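Hydrolase (PDB 1UFO) is of unproven function but has the alpha/beta hydrolase fold, and probably hydrolyses ester-type or related bonds by way of a serine nucleophile. Local coordinates at residues 16-21 against 47-52; 29-34 against 56-61; 76-81 against 142-147; 132-137 against 175-180. One frame throughout, in Å; residues are numbered along the deposited sequence.

Contact 1 of 4, residues 16-21 against 47-52; sequences LARIPE and YAERGF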
loop_
_atom_site.group_PDB
_atom_site.type_symbol
_atom_site.label_atom_id
_atom_site.label_comp_id
_atom_site.label_asym_id
_atom_site.label_seq_id
_atom_site.Cartn_x
_atom_site.Cartn_y
_atom_site.Cartn_z
ATOM N N LEU A 16 -7.559 -3.761 -26.698
ATOM C CA LEU A 16 -6.780 -2.523 -26.705
ATOM C C LEU A 16 -5.445 -2.803 -26.010
ATOM O O LEU A 16 -5.364 -3.388 -24.905
ATOM C CB LEU A 16 -7.561 -1.431 -25.989
ATOM C CG LEU A 16 -6.853 -0.103 -25.849
ATOM C CD1 LEU A 16 -6.735 0.462 -27.196
ATOM C CD2 LEU A 16 -7.713 0.893 -24.955
ATOM N N ALA A 17 -4.374 -2.390 -26.631
ATOM C CA ALA A 17 -3.063 -2.610 -26.045
ATOM C C ALA A 17 -2.218 -1.357 -25.950
ATOM O O ALA A 17 -2.186 -0.551 -26.907
ATOM C CB ALA A 17 -2.268 -3.660 -26.842
ATOM N N ARG A 18 -1.576 -1.146 -24.820
ATOM C CA ARG A 18 -0.650 -0.015 -24.692
ATOM C C ARG A 18 0.685 -0.692 -24.556
ATOM O O ARG A 18 1.034 -1.329 -23.553
ATOM C CB ARG A 18 -0.985 0.804 -23.443
ATOM C CG ARG A 18 -0.226 2.080 -23.384
ATOM C CD ARG A 18 -1.042 3.306 -23.980
ATOM N NE ARG A 18 -0.323 4.541 -23.624
ATOM C CZ ARG A 18 0.035 4.816 -22.363
ATOM N NH1 ARG A 18 -0.301 3.946 -21.387
ATOM N NH2 ARG A 18 0.817 5.885 -22.080
ATOM N N ILE A 19 1.474 -0.567 -25.627
ATOM C CA ILE A 19 2.711 -1.330 -25.732
ATOM C C ILE A 19 3.996 -0.528 -25.609
ATOM O O ILE A 19 4.298 0.306 -26.482
ATOM C CB ILE A 19 2.715 -2.100 -27.087
ATOM C CG1 ILE A 19 1.425 -2.934 -27.201
ATOM C CG2 ILE A 19 4.027 -2.915 -27.207
ATOM C CD1 ILE A 19 1.315 -3.870 -28.562
ATOM N N PRO A 20 4.793 -0.795 -24.573
ATOM C CA PRO A 20 6.052 -0.027 -24.423
ATOM C C PRO A 20 7.072 -0.652 -25.364
ATOM O O PRO A 20 6.962 -1.823 -25.744
ATOM C CB PRO A 20 6.422 -0.198 -22.953
ATOM C CG PRO A 20 5.848 -1.581 -22.609
ATOM C CD PRO A 20 4.569 -1.726 -23.449
ATOM N N GLU A 21 8.146 0.086 -25.648
ATOM C CA GLU A 21 9.093 -0.492 -26.583
ATOM C C GLU A 21 9.893 -1.603 -25.985
ATOM O O GLU A 21 10.428 -2.446 -26.714
ATOM C CB GLU A 21 10.076 0.575 -27.101
ATOM C CG GLU A 21 11.022 1.099 -26.058
ATOM C CD GLU A 21 11.847 2.319 -26.571
ATOM O OE1 GLU A 21 11.601 3.456 -26.078
ATOM O OE2 GLU A 21 12.692 2.123 -27.498
ATOM N N TYR A 47 2.269 2.851 -15.998
ATOM C CA TYR A 47 2.509 1.429 -16.010
ATOM C C TYR A 47 3.232 1.019 -17.310
ATOM O O TYR A 47 4.232 0.330 -17.214
ATOM C CB TYR A 47 1.190 0.658 -15.889
ATOM C CG TYR A 47 0.613 0.531 -14.491
ATOM C CD1 TYR A 47 0.278 -0.714 -14.031
ATOM C CD2 TYR A 47 0.361 1.639 -13.696
ATOM C CE1 TYR A 47 -0.318 -0.913 -12.726
ATOM C CE2 TYR A 47 -0.251 1.497 -12.424
ATOM C CZ TYR A 47 -0.574 0.199 -11.981
ATOM O OH TYR A 47 -1.168 0.036 -10.755
ATOM N N ALA A 48 2.739 1.521 -18.436
ATOM C CA ALA A 48 3.401 1.172 -19.705
ATOM C C ALA A 48 4.789 1.767 -19.742
ATOM O O ALA A 48 5.776 1.095 -20.171
ATOM C CB ALA A 48 2.529 1.602 -20.852
ATOM N N GLU A 49 4.911 2.994 -19.218
ATOM C CA GLU A 49 6.244 3.635 -19.198
ATOM C C GLU A 49 7.285 2.904 -18.372
ATOM O O GLU A 49 8.517 3.052 -18.561
ATOM C CB GLU A 49 6.065 5.090 -18.704
ATOM C CG GLU A 49 5.226 5.916 -19.578
ATOM C CD GLU A 49 3.716 5.740 -19.437
ATOM O OE1 GLU A 49 3.241 4.923 -18.632
ATOM O OE2 GLU A 49 2.987 6.432 -20.158
ATOM N N ARG A 50 6.846 2.064 -17.428
ATOM C CA ARG A 50 7.694 1.290 -16.559
ATOM C C ARG A 50 7.962 -0.083 -17.197
ATOM O O ARG A 50 8.734 -0.891 -16.677
ATOM C CB ARG A 50 6.955 1.156 -15.227
ATOM C CG ARG A 50 7.672 0.770 -14.033
ATOM C CD ARG A 50 8.582 1.924 -13.580
ATOM N NE ARG A 50 7.948 3.027 -12.864
ATOM C CZ ARG A 50 7.775 3.118 -11.532
ATOM N NH1 ARG A 50 8.152 2.147 -10.690
ATOM N NH2 ARG A 50 7.333 4.268 -11.017
ATOM N N GLY A 51 7.300 -0.379 -18.324
ATOM C CA GLY A 51 7.609 -1.636 -18.990
ATOM C C GLY A 51 6.468 -2.657 -19.005
ATOM O O GLY A 51 6.652 -3.792 -19.476
ATOM N N PHE A 52 5.289 -2.301 -18.512
ATOM C CA PHE A 52 4.153 -3.256 -18.569
ATOM C C PHE A 52 3.364 -3.099 -19.850
ATOM O O PHE A 52 2.949 -1.979 -20.218
ATOM C CB PHE A 52 3.224 -3.026 -17.345
ATOM C CG PHE A 52 3.862 -3.459 -16.064
ATOM C CD1 PHE A 52 4.784 -2.651 -15.405
ATOM C CD2 PHE A 52 3.566 -4.735 -15.533
ATOM C CE1 PHE A 52 5.403 -3.118 -14.231
ATOM C CE2 PHE A 52 4.170 -5.183 -14.390
ATOM C CZ PHE A 52 5.111 -4.354 -13.724
HETATM O O HOH W 1 0.551 3.423 -18.658
#

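Contact 2 of 4, residues 29-34 against 56-61; sequences ALHGLQ and AFDAPR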
loop_
_atom_site.group_PDB
_atom_site.type_symbol
_atom_site.label_atom_id
_atom_site.label_comp_id
_atom_site.label_asym_id
_atom_site.label_seq_id
_atom_site.Cartn_x
_atom_site.Cartn_y
_atom_site.Cartn_z
ATOM N N ALA A 29 -6.026 -5.923 -17.859
ATOM C CA ALA A 29 -6.895 -5.059 -16.984
ATOM C C ALA A 29 -8.337 -5.236 -17.357
ATOM O O ALA A 29 -8.679 -5.190 -18.532
ATOM C CB ALA A 29 -6.471 -3.578 -17.116
ATOM N N LEU A 30 -9.185 -5.399 -16.340
ATOM C CA LEU A 30 -10.612 -5.697 -16.445
ATOM C C LEU A 30 -11.376 -4.575 -15.801
ATOM O O LEU A 30 -11.267 -4.313 -14.603
ATOM C CB LEU A 30 -10.974 -7.006 -15.723
ATOM C CG LEU A 30 -10.060 -8.159 -16.187
ATOM C CD1 LEU A 30 -10.464 -9.443 -15.371
ATOM C CD2 LEU A 30 -10.199 -8.490 -17.724
ATOM N N HIS A 31 -12.121 -3.844 -16.653
ATOM C CA HIS A 31 -12.826 -2.663 -16.233
ATOM C C HIS A 31 -14.054 -3.009 -15.377
ATOM O O HIS A 31 -14.412 -4.188 -15.243
ATOM C CB HIS A 31 -13.199 -1.845 -17.515
ATOM C CG HIS A 31 -14.266 -2.472 -18.365
ATOM N ND1 HIS A 31 -15.591 -2.533 -17.979
ATOM C CD2 HIS A 31 -14.186 -3.083 -19.587
ATOM C CE1 HIS A 31 -16.300 -3.108 -18.952
ATOM N NE2 HIS A 31 -15.464 -3.435 -19.950
ATOM N N GLY A 32 -14.739 -1.952 -14.885
ATOM C CA GLY A 32 -15.906 -2.198 -14.047
ATOM C C GLY A 32 -17.230 -1.949 -14.739
ATOM O O GLY A 32 -17.232 -1.646 -15.934
ATOM N N LEU A 33 -18.323 -2.066 -13.981
ATOM C CA LEU A 33 -19.642 -1.882 -14.566
ATOM C C LEU A 33 -19.755 -0.489 -15.088
ATOM O O LEU A 33 -19.278 0.491 -14.462
ATOM C CB LEU A 33 -20.690 -2.182 -13.469
ATOM C CG LEU A 33 -22.077 -2.347 -13.992
ATOM C CD1 LEU A 33 -22.154 -3.562 -14.920
ATOM C CD2 LEU A 33 -22.980 -2.584 -12.775
ATOM N N GLN A 34 -20.387 -0.417 -16.269
ATOM C CA GLN A 34 -20.556 0.807 -17.056
ATOM C C GLN A 34 -19.239 1.408 -17.587
ATOM O O GLN A 34 -19.240 2.521 -18.119
ATOM C CB GLN A 34 -21.307 1.871 -16.270
ATOM C CG GLN A 34 -22.491 1.340 -15.436
ATOM C CD GLN A 34 -23.652 0.724 -16.231
ATOM O OE1 GLN A 34 -24.526 0.082 -15.618
ATOM N NE2 GLN A 34 -23.696 0.912 -17.584
ATOM N N ALA A 56 -6.495 -4.622 -22.452
ATOM C CA ALA A 56 -7.851 -4.506 -21.882
ATOM C C ALA A 56 -8.842 -4.745 -22.991
ATOM O O ALA A 56 -8.588 -4.374 -24.147
ATOM C CB ALA A 56 -8.036 -3.106 -21.309
ATOM N N PHE A 57 -9.948 -5.404 -22.679
ATOM C CA PHE A 57 -10.971 -5.557 -23.687
ATOM C C PHE A 57 -12.299 -5.245 -23.041
ATOM O O PHE A 57 -12.408 -5.214 -21.792
ATOM C CB PHE A 57 -10.950 -6.954 -24.302
ATOM C CG PHE A 57 -11.254 -8.092 -23.323
ATOM C CD1 PHE A 57 -12.558 -8.621 -23.243
ATOM C CD2 PHE A 57 -10.244 -8.609 -22.474
ATOM C CE1 PHE A 57 -12.851 -9.680 -22.322
ATOM C CE2 PHE A 57 -10.520 -9.665 -21.564
ATOM C CZ PHE A 57 -11.833 -10.195 -21.499
ATOM N N ASP A 58 -13.319 -4.961 -23.875
ATOM C CA ASP A 58 -14.624 -4.630 -23.327
ATOM C C ASP A 58 -15.384 -5.869 -22.843
ATOM O O ASP A 58 -15.391 -6.904 -23.501
ATOM C CB ASP A 58 -15.486 -3.951 -24.410
ATOM C CG ASP A 58 -15.019 -2.564 -24.751
ATOM O OD1 ASP A 58 -15.102 -2.178 -25.961
ATOM O OD2 ASP A 58 -14.575 -1.849 -23.840
ATOM N N ALA A 59 -16.047 -5.724 -21.708
ATOM C CA ALA A 59 -16.855 -6.836 -21.178
ATOM C C ALA A 59 -18.136 -6.956 -21.985
ATOM O O ALA A 59 -18.513 -6.046 -22.701
ATOM C CB ALA A 59 -17.209 -6.520 -19.698
ATOM N N PRO A 60 -18.783 -8.080 -21.858
ATOM C CA PRO A 60 -20.058 -8.215 -22.596
ATOM C C PRO A 60 -20.946 -7.046 -22.230
ATOM O O PRO A 60 -20.989 -6.578 -21.069
ATOM C CB PRO A 60 -20.624 -9.525 -22.077
ATOM C CG PRO A 60 -19.447 -10.328 -21.722
ATOM C CD PRO A 60 -18.434 -9.305 -21.118
ATOM N N ARG A 61 -21.688 -6.530 -23.215
ATOM C CA ARG A 61 -22.600 -5.418 -23.072
ATOM C C ARG A 61 -22.000 -4.027 -22.801
ATOM O O ARG A 61 -22.732 -3.054 -22.574
ATOM C CB ARG A 61 -23.621 -5.692 -21.952
ATOM C CG ARG A 61 -24.456 -6.861 -22.197
ATOM C CD ARG A 61 -25.514 -7.029 -21.106
ATOM N NE ARG A 61 -26.496 -5.953 -21.018
ATOM C CZ ARG A 61 -27.586 -6.087 -20.269
ATOM N NH1 ARG A 61 -27.732 -7.226 -19.599
ATOM N NH2 ARG A 61 -28.529 -5.131 -20.210
HETATM O O HOH W 2 -11.165 -4.176 -19.442
#

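Contact 3 of 4, residues 76-81 against 142-147; sequences RYVEEV and MKLPQG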
loop_
_atom_site.group_PDB
_atom_site.type_symbol
_atom_site.label_atom_id
_atom_site.label_comp_id
_atom_site.label_asym_id
_atom_site.label_seq_id
_atom_site.Cartn_x
_atom_site.Cartn_y
_atom_site.Cartn_z
ATOM N N ARG A 76 -34.026 -7.437 -12.677
ATOM C CA ARG A 76 -33.014 -8.440 -13.031
ATOM C C ARG A 76 -31.609 -7.807 -13.094
ATOM O O ARG A 76 -30.667 -8.373 -13.706
ATOM C CB ARG A 76 -33.320 -9.048 -14.401
ATOM C CG ARG A 76 -34.709 -9.752 -14.495
ATOM C CD ARG A 76 -34.678 -10.978 -13.623
ATOM N NE ARG A 76 -35.959 -11.705 -13.602
ATOM C CZ ARG A 76 -36.098 -12.968 -13.995
ATOM N NH1 ARG A 76 -35.051 -13.642 -14.442
ATOM N NH2 ARG A 76 -37.300 -13.556 -13.975
ATOM N N TYR A 77 -31.452 -6.664 -12.466
ATOM C CA TYR A 77 -30.136 -5.998 -12.472
ATOM C C TYR A 77 -28.975 -6.850 -12.021
ATOM O O TYR A 77 -28.002 -7.045 -12.780
ATOM C CB TYR A 77 -30.194 -4.764 -11.597
ATOM C CG TYR A 77 -28.857 -4.042 -11.449
ATOM C CD1 TYR A 77 -28.236 -3.463 -12.553
ATOM C CD2 TYR A 77 -28.304 -3.830 -10.181
ATOM C CE1 TYR A 77 -27.073 -2.654 -12.377
ATOM C CE2 TYR A 77 -27.176 -3.033 -9.986
ATOM C CZ TYR A 77 -26.567 -2.448 -11.105
ATOM O OH TYR A 77 -25.455 -1.633 -10.934
ATOM N N VAL A 78 -29.104 -7.409 -10.826
ATOM C CA VAL A 78 -28.015 -8.187 -10.239
ATOM C C VAL A 78 -27.749 -9.402 -11.095
ATOM O O VAL A 78 -26.553 -9.744 -11.370
ATOM C CB VAL A 78 -28.349 -8.586 -8.793
ATOM C CG1 VAL A 78 -27.333 -9.590 -8.282
ATOM C CG2 VAL A 78 -28.370 -7.349 -7.889
ATOM N N GLU A 79 -28.832 -10.089 -11.508
ATOM C CA GLU A 79 -28.670 -11.250 -12.362
ATOM C C GLU A 79 -27.849 -10.892 -13.611
ATOM O O GLU A 79 -26.935 -11.623 -14.007
ATOM C CB GLU A 79 -30.058 -11.719 -12.806
ATOM C CG GLU A 79 -30.055 -12.932 -13.656
ATOM C CD GLU A 79 -31.464 -13.412 -13.943
ATOM O OE1 GLU A 79 -31.756 -14.469 -13.442
ATOM O OE2 GLU A 79 -32.204 -12.730 -14.666
ATOM N N GLU A 80 -28.233 -9.789 -14.243
ATOM C CA GLU A 80 -27.555 -9.383 -15.474
ATOM C C GLU A 80 -26.099 -8.919 -15.229
ATOM O O GLU A 80 -25.173 -9.192 -16.052
ATOM C CB GLU A 80 -28.390 -8.292 -16.152
ATOM C CG GLU A 80 -29.633 -8.985 -16.767
ATOM C CD GLU A 80 -30.609 -8.032 -17.463
ATOM O OE1 GLU A 80 -31.761 -8.511 -17.693
ATOM O OE2 GLU A 80 -30.249 -6.867 -17.763
ATOM N N VAL A 81 -25.874 -8.296 -14.083
ATOM C CA VAL A 81 -24.511 -7.832 -13.756
ATOM C C VAL A 81 -23.616 -9.061 -13.597
ATOM O O VAL A 81 -22.501 -9.105 -14.171
ATOM C CB VAL A 81 -24.537 -7.011 -12.441
ATOM C CG1 VAL A 81 -23.097 -6.872 -11.860
ATOM C CG2 VAL A 81 -25.081 -5.632 -12.709
HETATM N N MSE A 142 -22.183 -8.451 -4.679
HETATM C CA MSE A 142 -22.875 -7.446 -3.896
HETATM C C MSE A 142 -24.009 -7.982 -3.082
HETATM O O MSE A 142 -24.650 -8.981 -3.374
HETATM C CB MSE A 142 -23.395 -6.327 -4.818
HETATM C CG MSE A 142 -24.565 -6.778 -5.725
HETATM SE SE MSE A 142 -25.160 -5.337 -6.890
HETATM C CE MSE A 142 -24.110 -5.727 -8.373
ATOM N N LYS A 143 -24.278 -7.278 -2.000
ATOM C CA LYS A 143 -25.422 -7.647 -1.189
ATOM C C LYS A 143 -26.640 -7.568 -2.102
ATOM O O LYS A 143 -26.814 -6.589 -2.803
ATOM C CB LYS A 143 -25.494 -6.641 -0.038
ATOM C CG LYS A 143 -24.062 -6.333 0.407
ATOM C CD LYS A 143 -23.893 -5.811 1.836
ATOM C CE LYS A 143 -22.641 -4.864 1.912
ATOM N NZ LYS A 143 -22.863 -3.655 1.119
ATOM N N LEU A 144 -27.518 -8.574 -2.030
ATOM C CA LEU A 144 -28.688 -8.642 -2.899
ATOM C C LEU A 144 -29.768 -7.661 -2.488
ATOM O O LEU A 144 -30.371 -7.833 -1.441
ATOM C CB LEU A 144 -29.249 -10.074 -2.901
ATOM C CG LEU A 144 -30.088 -10.327 -4.141
ATOM C CD1 LEU A 144 -29.219 -10.459 -5.350
ATOM C CD2 LEU A 144 -30.910 -11.647 -3.943
ATOM N N PRO A 145 -30.030 -6.633 -3.297
ATOM C CA PRO A 145 -31.067 -5.636 -2.921
ATOM C C PRO A 145 -32.437 -6.252 -2.968
ATOM O O PRO A 145 -32.677 -7.168 -3.719
ATOM C CB PRO A 145 -30.945 -4.557 -3.977
ATOM C CG PRO A 145 -29.576 -4.880 -4.742
ATOM C CD PRO A 145 -29.473 -6.361 -4.623
ATOM N N GLN A 146 -33.358 -5.696 -2.182
ATOM C CA GLN A 146 -34.741 -6.137 -2.143
ATOM C C GLN A 146 -35.368 -5.872 -3.507
ATOM O O GLN A 146 -35.149 -4.812 -4.144
ATOM C CB GLN A 146 -35.486 -5.331 -1.077
ATOM C CG GLN A 146 -36.761 -5.949 -0.606
ATOM C CD GLN A 146 -36.473 -7.273 0.070
ATOM O OE1 GLN A 146 -35.484 -7.410 0.818
ATOM N NE2 GLN A 146 -37.308 -8.259 -0.197
ATOM N N GLY A 147 -36.101 -6.867 -3.969
ATOM C CA GLY A 147 -36.779 -6.761 -5.225
ATOM C C GLY A 147 -36.040 -7.418 -6.381
ATOM O O GLY A 147 -36.585 -7.513 -7.476
#

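Contact 4 of 4, residues 132-137 against 175-180; sequences VLAFIG and LLHLHG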
loop_
_atom_site.group_PDB
_atom_site.type_symbol
_atom_site.label_atom_id
_atom_site.label_comp_id
_atom_site.label_asym_id
_atom_site.label_seq_id
_atom_site.Cartn_x
_atom_site.Cartn_y
_atom_site.Cartn_z
ATOM N N VAL A 132 -2.048 -10.170 -8.663
ATOM C CA VAL A 132 -3.335 -9.557 -9.042
ATOM C C VAL A 132 -3.552 -8.284 -8.249
ATOM O O VAL A 132 -3.261 -8.278 -7.028
ATOM C CB VAL A 132 -4.489 -10.531 -8.619
ATOM C CG1 VAL A 132 -5.866 -9.862 -8.869
ATOM C CG2 VAL A 132 -4.425 -11.837 -9.491
ATOM N N LEU A 133 -4.019 -7.221 -8.947
ATOM C CA LEU A 133 -4.423 -5.974 -8.267
ATOM C C LEU A 133 -5.950 -5.938 -8.339
ATOM O O LEU A 133 -6.550 -6.030 -9.399
ATOM C CB LEU A 133 -3.889 -4.714 -8.997
ATOM C CG LEU A 133 -2.364 -4.723 -9.190
ATOM C CD1 LEU A 133 -2.003 -3.409 -9.926
ATOM C CD2 LEU A 133 -1.639 -4.684 -7.822
ATOM N N ALA A 134 -6.605 -5.819 -7.171
ATOM C CA ALA A 134 -8.056 -5.740 -7.112
ATOM C C ALA A 134 -8.364 -4.340 -6.575
ATOM O O ALA A 134 -8.250 -4.048 -5.375
ATOM C CB ALA A 134 -8.591 -6.852 -6.126
ATOM N N PHE A 135 -8.757 -3.458 -7.522
ATOM C CA PHE A 135 -9.047 -2.098 -7.163
ATOM C C PHE A 135 -10.545 -1.922 -6.887
ATOM O O PHE A 135 -11.361 -2.466 -7.603
ATOM C CB PHE A 135 -8.751 -1.172 -8.329
ATOM C CG PHE A 135 -7.312 -1.035 -8.665
ATOM C CD1 PHE A 135 -6.728 -1.823 -9.681
ATOM C CD2 PHE A 135 -6.510 -0.041 -8.037
ATOM C CE1 PHE A 135 -5.406 -1.627 -10.064
ATOM C CE2 PHE A 135 -5.199 0.158 -8.414
ATOM C CZ PHE A 135 -4.615 -0.633 -9.443
ATOM N N ILE A 136 -10.842 -1.189 -5.816
ATOM C CA ILE A 136 -12.221 -0.805 -5.442
ATOM C C ILE A 136 -13.269 -1.911 -5.604
ATOM O O ILE A 136 -14.356 -1.713 -6.130
ATOM C CB ILE A 136 -12.638 0.534 -6.206
ATOM C CG1 ILE A 136 -12.813 0.306 -7.731
ATOM C CG2 ILE A 136 -11.549 1.622 -5.882
ATOM C CD1 ILE A 136 -13.252 1.720 -8.394
ATOM N N GLY A 137 -12.923 -3.069 -5.067
ATOM C CA GLY A 137 -13.771 -4.227 -5.245
ATOM C C GLY A 137 -13.772 -5.223 -4.119
ATOM O O GLY A 137 -13.303 -4.942 -3.014
ATOM N N LEU A 175 -1.869 -11.044 -4.051
ATOM C CA LEU A 175 -3.107 -10.323 -4.261
ATOM C C LEU A 175 -3.148 -9.088 -3.405
ATOM O O LEU A 175 -3.013 -9.154 -2.187
ATOM C CB LEU A 175 -4.322 -11.237 -3.893
ATOM C CG LEU A 175 -5.725 -10.590 -3.784
ATOM C CD1 LEU A 175 -6.047 -10.067 -5.135
ATOM C CD2 LEU A 175 -6.730 -11.600 -3.382
ATOM N N LEU A 176 -3.346 -7.948 -4.067
ATOM C CA LEU A 176 -3.433 -6.672 -3.319
ATOM C C LEU A 176 -4.781 -6.035 -3.559
ATOM O O LEU A 176 -5.145 -5.852 -4.716
ATOM C CB LEU A 176 -2.335 -5.656 -3.786
ATOM C CG LEU A 176 -2.530 -4.244 -3.316
ATOM C CD1 LEU A 176 -2.419 -4.297 -1.750
ATOM C CD2 LEU A 176 -1.429 -3.364 -3.906
ATOM N N HIS A 177 -5.530 -5.755 -2.492
ATOM C CA HIS A 177 -6.815 -5.052 -2.634
ATOM C C HIS A 177 -6.504 -3.575 -2.334
ATOM O O HIS A 177 -5.848 -3.250 -1.341
ATOM C CB HIS A 177 -7.875 -5.572 -1.652
ATOM C CG HIS A 177 -8.866 -6.489 -2.259
ATOM N ND1 HIS A 177 -10.012 -6.025 -2.892
ATOM C CD2 HIS A 177 -8.889 -7.853 -2.410
ATOM C CE1 HIS A 177 -10.689 -7.065 -3.384
ATOM N NE2 HIS A 177 -10.013 -8.174 -3.110
ATOM N N LEU A 178 -6.937 -2.676 -3.234
ATOM C CA LEU A 178 -6.698 -1.241 -3.045
ATOM C C LEU A 178 -8.103 -0.636 -2.931
ATOM O O LEU A 178 -8.983 -0.918 -3.767
ATOM C CB LEU A 178 -5.969 -0.619 -4.272
ATOM C CG LEU A 178 -4.634 -1.346 -4.494
ATOM C CD1 LEU A 178 -4.732 -2.413 -5.633
ATOM C CD2 LEU A 178 -3.576 -0.258 -4.905
ATOM N N HIS A 179 -8.345 0.176 -1.893
ATOM C CA HIS A 179 -9.708 0.675 -1.665
ATOM C C HIS A 179 -9.713 2.063 -1.056
ATOM O O HIS A 179 -8.714 2.521 -0.522
ATOM C CB HIS A 179 -10.357 -0.239 -0.611
ATOM C CG HIS A 179 -11.784 -0.593 -0.874
ATOM N ND1 HIS A 179 -12.130 -1.655 -1.700
ATOM C CD2 HIS A 179 -12.960 -0.048 -0.443
ATOM C CE1 HIS A 179 -13.449 -1.745 -1.784
ATOM N NE2 HIS A 179 -13.985 -0.779 -1.023
ATOM N N GLY A 180 -10.875 2.713 -1.186
ATOM C CA GLY A 180 -11.051 4.040 -0.570
ATOM C C GLY A 180 -11.915 3.853 0.662
ATOM O O GLY A 180 -12.923 3.151 0.650
HETATM O O HOH W 3 -10.553 -3.307 -3.212
#

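Contact 1 of 4, residues 16-21 against 47-52
Arg18 and Glu49 form a salt bridge near the edge of the alpha/beta hydrolase sheet, tying strand 13-20, one in from the outermost strand 3-10, to the turn that leads into strand 52-56. NH2 of Arg18 donates a hydrogen bond to OE2 of Glu49 at 2.9 Å. The bond is bent, 133° at the hydrogen. It arrives on the syn side of the carboxylate but well out of its plane, and the two flat groups stand 60° apart. A water gives the guanidinium a second tie to the turn: it accepts from Arg18 NH1, in the guanidinium plane, and from Ala48 N, and donates to OE1 of Glu49 at 3.1 Å. With chi1 at -171°, CG of Arg18 lies beside its own carbonyl carbon, and the bend at chi2 carries the chain over Ala48, whose CB sits 3.8 Å from Arg18 CG and 3.7 Å from Arg18 NH1. Val3 and Thr5 of strand 3-10 touch the same arginine. Further along, the Pro20 ring packs on the backbone of the turn, with Pro20 CG 3.8 Å from Gly51 C and Pro20 CD 3.6 Å from Phe52 O. Pro20 CB comes closer still, 3.1 Å from the carbonyl O of Ala48.

Contact 2 of 4, residues 29-34 against 56-61
His31 and Ala59 are joined by the one direct hydrogen bond between 29-34 and 56-61: the backbone N of Ala59 donates to NE2 of the imidazole at 2.9 Å, 163° at the hydrogen and tilted from the ring plane. At the other nitrogen, His31 ND1 donates to Gly32 O at 2.8 Å, nearly in the ring plane. The two bonds fix the ring's rotation and its tautomer, with the proton on ND1. A chi1 of 71° places the ring between its own backbone N and carbonyl carbon, so that it reaches across to 56-61. Swapping His31 for a leucine would probably leave the Ala59 N-H without its acceptor and the loops less firmly joined. A water makes the second polar link, donating to Ala29 O and Phe57 O and accepting from His31 N. Packing is lighter: Ala59 CB touches the imidazole, 3.6 Å from His31 CE1, and Leu30 runs alongside Phe57, its CD2 4.0 Å from Phe57 CE2. Phe88 of helix 77-103 meets the rings of both His31 and Phe57. Two loops leaving the C-terminal ends of neighbouring parallel strands 25-30 and 52-56 are thus joined at the end of the sheet where alpha/beta hydrolases carry their active site.

Contact 3 of 4, residues 76-81 against 142-147
Val78 stands at the middle of this contact, its two methyls sent to different partners. The chi1 of 170° turns CG1 to the side of the carbonyl carbon, where it meets CD1 of Leu144 at 3.6 Å, the two side chains crossing at a slant. CG2 of Val78, on the side of the backbone N, is directed at CD of Pro145, 3.6 Å away. The same methyl rests against the selenium of the selenomethionine Met142, which slides past Val78 in the opposite direction. Bent at chi3, 93°, the Met142 chain turns its CE onto Val81 CG1, 3.8 Å away, about one helical turn further along. The selenium also makes a Met-aromatic contact with Tyr77, 5.5 Å from the ring centroid and 61° off the normal, an oblique approach. CG2 of Val81 lies over one face of that ring, toward its rim, and so helps to set it. No hydrogen bond crosses between the segments; polar ties lie around them, where Tyr82 and Tyr159 hold the backbone of Met142. An apolar seam thus joins the excursion after strand 132-135, where relatives often carry a cap, to the start of helix 77-103, a connecting helix of the alpha/beta hydrolase fold.

Contact 4 of 4, residues 132-137 against 175-180
Leu178 lays CD1 over one face of the Phe135 ring, 4.0 Å from its centroid and displaced toward the rim, while the two side chains run alongside each other. A chi1 of -69° sets the phenyl beside its own backbone N, within reach of this CH-pi contact. On the same face of the sheet Leu133 and Leu176 meet through their CD2 methyls at 4.1 Å, under Phe230 of helix 221-236; Leu176 also packs on Phe210 of the second subunit. The other face carries Val132 against Leu175, CG1 to CD1 3.7 Å, and then Ala134, whose CB sits squarely above the middle of the His177 ring, 3.5 Å from the centroid. Between the faces the backbones pair in parallel register, Leu176 N to Val132 O, Ala134 N to Leu176 O, Leu178 N to Ala134 O and Ile136 N to Leu178 O. These neighbouring parallel strands, 132-135 and 175-180, are linked through helix 153-160 in a beta-alpha-beta crossover of the alpha/beta hydrolase fold. Past the last backbone bond, at Ile136, a water takes over: it accepts from Gly137 N, probably donates to Leu178 O, and lies in the ring planes of both His177 and His179, bonded to ND1 of each at 2.8 and 2.7 Å. Replacing His177 by an alanine would probably leave this water and His120 each short of a hydrogen-bonding partner and open a gap over Ala134. His120 bonds NE2 of His177, and Val186 O bonds NE2 of His179.

Contacts 2 and 4 are buried close to the centre of the chain; contact 1 is also largely buried but lies further out, and contact 3, in part exposed, is on the other side of the centre from it. Contacts 1, 2 and 4 reach the same sheet, whereas contact 3 joins a helix start to a loop. Only contact 4 pairs its strands by a regular run of backbone bonds; contact 1 relies on a charged pair, contact 2 on an imidazole, and contact 3 on side-chain packing without a hydrogen bond across it. The first, second and fourth each hold a bridging water. Tyr47 reaches from 47-52 to Leu133 and Phe135, and Arg61 with Glu80 links contacts 2 and 3.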